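Local coordinates for protein 5-formaminoimidazole-4-carboxamide-1-(beta)-D-ribofuranosyl 5'-monophosphate synthetase (Methanocaldococcus jannaschii, PDB 2R7M) that catalyses the ATP- and formate-dependent formylation of AICAR to FAICAR in purine biosynthesis, without folates, at residues N206-Y211 with G224-Y229. Numbering follows the deposited sequence.
Sequences NFCIHY and GMDKRY. With AMP (adenosine monophosphate), chain F.
Cys-208 and Asp-226 form a hydrogen-bonded antiparallel pair, with Cys-208 N 2.8 Å from Asp-226 O, where strands 205-214 and 219-230 run side by side as a β hairpin in the antiparallel sheet of the ATP-grasp region. His-210 N to Gly-224 O continues the ladder. Toward the other end a side chain takes over: Asn-206, its CG anti to the backbone N (chi1 -173°), turns OD1 to accept Arg-228 N at 3.0 Å in the carbonyl plane, while its ND2 goes to Ser-298 O.

On one face Ile-209 and Met-225 pack together. The extended Met-225 lies alongside Ile-209, Met-225 CE 4.0 Å from Ile-209 CG1, and its SD makes an oblique Met-aromatic contact with Phe-207.

On the other face Cys-208, His-210 and Asp-226 gather, and Arg-228 reaches the bound AMP. The two carboxylate oxygens of Asp-226 have different partners: OD1 accepts His-210 NE2 at 2.5 Å, nearly in the ring plane, with ring and carboxylate close to coplanar; OD2 takes Arg-228 NH1 in a salt bridge through its syn lone pair and also Asn-258 ND2. Asn-258, an AICAR-binding residue, hydrogen-bonds AMP through OD1. Asp-316 pairs with Arg-228 NH2, so two carboxylates help fix the guanidinium plane. That plane is sandwiched: Cys-208 SG sits toward the rim of one face, 3.5 Å from Arg-228 NH1, and over the centre of the opposite face AMP C2 lies 3.4 Å from Arg-228 CZ.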
loop_
_atom_site.group_PDB
_atom_site.type_symbol
_atom_site.label_atom_id
_atom_site.label_comp_id
_atom_site.label_asym_id
_atom_site.label_seq_id
_atom_site.Cartn_x
_atom_site.Cartn_y
_atom_site.Cartn_z
ATOM N N ASN A 206 -17.234 -29.138 -5.564
ATOM C CA ASN A 206 -17.263 -28.577 -4.220
ATOM C C ASN A 206 -16.977 -27.079 -4.130
ATOM O O ASN A 206 -15.890 -26.609 -4.502
ATOM C CB ASN A 206 -16.244 -29.311 -3.337
ATOM C CG ASN A 206 -16.334 -28.905 -1.864
ATOM O OD1 ASN A 206 -15.336 -28.926 -1.154
ATOM N ND2 ASN A 206 -17.528 -28.531 -1.412
ATOM N N PHE A 207 -17.959 -26.343 -3.624
ATOM C CA PHE A 207 -17.764 -24.957 -3.209
ATOM C C PHE A 207 -18.157 -24.809 -1.750
ATOM O O PHE A 207 -19.321 -24.945 -1.402
ATOM C CB PHE A 207 -18.602 -24.013 -4.066
ATOM C CG PHE A 207 -18.242 -24.054 -5.525
ATOM C CD1 PHE A 207 -17.271 -23.211 -6.033
ATOM C CD2 PHE A 207 -18.865 -24.950 -6.387
ATOM C CE1 PHE A 207 -16.918 -23.252 -7.379
ATOM C CE2 PHE A 207 -18.514 -24.996 -7.727
ATOM C CZ PHE A 207 -17.539 -24.145 -8.220
ATOM N N CYS A 208 -17.179 -24.567 -0.884
ATOM C CA CYS A 208 -17.496 -24.172 0.472
ATOM C C CYS A 208 -17.543 -22.644 0.502
ATOM O O CYS A 208 -16.527 -21.973 0.388
ATOM C CB CYS A 208 -16.497 -24.740 1.469
ATOM S SG CYS A 208 -16.221 -26.532 1.276
ATOM N N ILE A 209 -18.746 -22.108 0.625
ATOM C CA ILE A 209 -18.963 -20.685 0.467
ATOM C C ILE A 209 -18.976 -19.997 1.821
ATOM O O ILE A 209 -19.749 -20.341 2.705
ATOM C CB ILE A 209 -20.227 -20.412 -0.348
ATOM C CG1 ILE A 209 -20.099 -21.122 -1.702
ATOM C CG2 ILE A 209 -20.411 -18.925 -0.583
ATOM C CD1 ILE A 209 -21.412 -21.430 -2.362
ATOM N N HIS A 210 -18.076 -19.037 1.976
ATOM C CA HIS A 210 -17.915 -18.328 3.233
ATOM C C HIS A 210 -18.642 -16.982 3.183
ATOM O O HIS A 210 -18.332 -16.115 2.361
ATOM C CB HIS A 210 -16.421 -18.174 3.540
ATOM C CG HIS A 210 -15.691 -19.482 3.538
ATOM N ND1 HIS A 210 -15.755 -20.371 4.592
ATOM C CD2 HIS A 210 -14.938 -20.081 2.586
ATOM C CE1 HIS A 210 -15.049 -21.447 4.299
ATOM N NE2 HIS A 210 -14.553 -21.301 3.082
ATOM N N TYR A 211 -19.625 -16.834 4.062
ATOM C CA TYR A 211 -20.404 -15.607 4.150
ATOM C C TYR A 211 -20.131 -14.887 5.467
ATOM O O TYR A 211 -19.657 -15.481 6.431
ATOM C CB TYR A 211 -21.908 -15.893 4.102
ATOM C CG TYR A 211 -22.447 -16.678 2.931
ATOM C CD1 TYR A 211 -23.047 -16.041 1.870
ATOM C CD2 TYR A 211 -22.415 -18.079 2.928
ATOM C CE1 TYR A 211 -23.574 -16.755 0.809
ATOM C CE2 TYR A 211 -22.942 -18.807 1.870
ATOM C CZ TYR A 211 -23.518 -18.142 0.816
ATOM O OH TYR A 211 -24.052 -18.849 -0.235
ATOM N N GLY A 224 -15.398 -15.391 0.537
ATOM C CA GLY A 224 -14.559 -16.312 -0.219
ATOM C C GLY A 224 -15.111 -17.722 -0.373
ATOM O O GLY A 224 -16.221 -18.023 0.074
ATOM N N MET A 225 -14.320 -18.586 -1.013
ATOM C CA MET A 225 -14.712 -19.966 -1.289
ATOM C C MET A 225 -13.484 -20.845 -1.350
ATOM O O MET A 225 -12.436 -20.405 -1.834
ATOM C CB MET A 225 -15.401 -20.080 -2.647
ATOM C CG MET A 225 -16.694 -19.316 -2.784
ATOM S SD MET A 225 -17.309 -19.508 -4.462
ATOM C CE MET A 225 -18.772 -18.462 -4.331
ATOM N N ASP A 226 -13.632 -22.086 -0.877
ATOM C CA ASP A 226 -12.623 -23.122 -1.031
ATOM C C ASP A 226 -13.248 -24.473 -1.398
ATOM O O ASP A 226 -14.453 -24.692 -1.251
ATOM C CB ASP A 226 -11.819 -23.292 0.269
ATOM C CG ASP A 226 -12.629 -23.975 1.386
ATOM O OD1 ASP A 226 -13.520 -23.317 1.966
ATOM O OD2 ASP A 226 -12.358 -25.162 1.709
ATOM N N LYS A 227 -12.407 -25.392 -1.852
ATOM C CA LYS A 227 -12.794 -26.790 -1.910
ATOM C C LYS A 227 -11.925 -27.576 -0.928
ATOM O O LYS A 227 -10.751 -27.268 -0.731
ATOM C CB LYS A 227 -12.681 -27.338 -3.335
ATOM C CG LYS A 227 -11.268 -27.585 -3.814
ATOM C CD LYS A 227 -11.276 -28.149 -5.226
ATOM C CE LYS A 227 -10.175 -29.176 -5.406
ATOM N NZ LYS A 227 -10.130 -29.728 -6.783
ATOM N N ARG A 228 -12.521 -28.581 -0.301
ATOM C CA ARG A 228 -11.819 -29.431 0.647
ATOM C C ARG A 228 -10.747 -30.279 -0.017
ATOM O O ARG A 228 -10.848 -30.642 -1.195
ATOM C CB ARG A 228 -12.801 -30.367 1.362
ATOM C CG ARG A 228 -14.003 -29.681 1.962
ATOM C CD ARG A 228 -13.573 -28.637 2.972
ATOM N NE ARG A 228 -14.632 -28.348 3.935
ATOM C CZ ARG A 228 -14.886 -27.141 4.436
ATOM N NH1 ARG A 228 -14.170 -26.092 4.056
ATOM N NH2 ARG A 228 -15.873 -26.980 5.306
ATOM N N TYR A 229 -9.717 -30.592 0.763
ATOM C CA TYR A 229 -8.648 -31.483 0.348
ATOM C C TYR A 229 -8.638 -32.567 1.415
ATOM O O TYR A 229 -8.187 -32.345 2.546
ATOM C CB TYR A 229 -7.326 -30.721 0.311
ATOM C CG TYR A 229 -6.259 -31.321 -0.556
ATOM C CD1 TYR A 229 -6.586 -32.092 -1.667
ATOM C CD2 TYR A 229 -4.914 -31.089 -0.290
ATOM C CE1 TYR A 229 -5.601 -32.629 -2.473
ATOM C CE2 TYR A 229 -3.926 -31.612 -1.095
ATOM C CZ TYR A 229 -4.282 -32.387 -2.183
ATOM O OH TYR A 229 -3.315 -32.933 -2.984
HETATM P P AMP F . -9.285 -29.737 14.482
HETATM O O1P AMP F . -9.545 -31.228 14.508
HETATM O O2P AMP F . -9.088 -29.135 15.856
HETATM O O3P AMP F . -8.244 -29.300 13.480
HETATM O "O5'" AMP F . -10.636 -29.067 13.913
HETATM C "C5'" AMP F . -11.906 -29.269 14.526
HETATM C "C4'" AMP F . -12.974 -29.531 13.456
HETATM O "O4'" AMP F . -13.141 -28.410 12.574
HETATM C "C3'" AMP F . -12.660 -30.732 12.568
HETATM O "O3'" AMP F . -13.345 -31.888 13.040
HETATM C "C2'" AMP F . -13.146 -30.349 11.184
HETATM O "O2'" AMP F . -14.462 -30.845 10.924
HETATM C "C1'" AMP F . -13.222 -28.836 11.205
HETATM N N9 AMP F . -12.070 -28.302 10.433
HETATM C C8 AMP F . -10.855 -28.047 10.942
HETATM N N7 AMP F . -10.027 -27.567 9.991
HETATM C C5 AMP F . -10.718 -27.508 8.840
HETATM C C6 AMP F . -10.427 -27.089 7.452
HETATM N N6 AMP F . -9.190 -26.635 7.113
HETATM N N1 AMP F . -11.429 -27.196 6.545
HETATM C C2 AMP F . -12.647 -27.651 6.883
HETATM N N3 AMP F . -12.976 -28.050 8.123
HETATM C C4 AMP F . -12.067 -28.002 9.131
HETATM O O HOH W 1 -13.725 -31.466 -2.522
#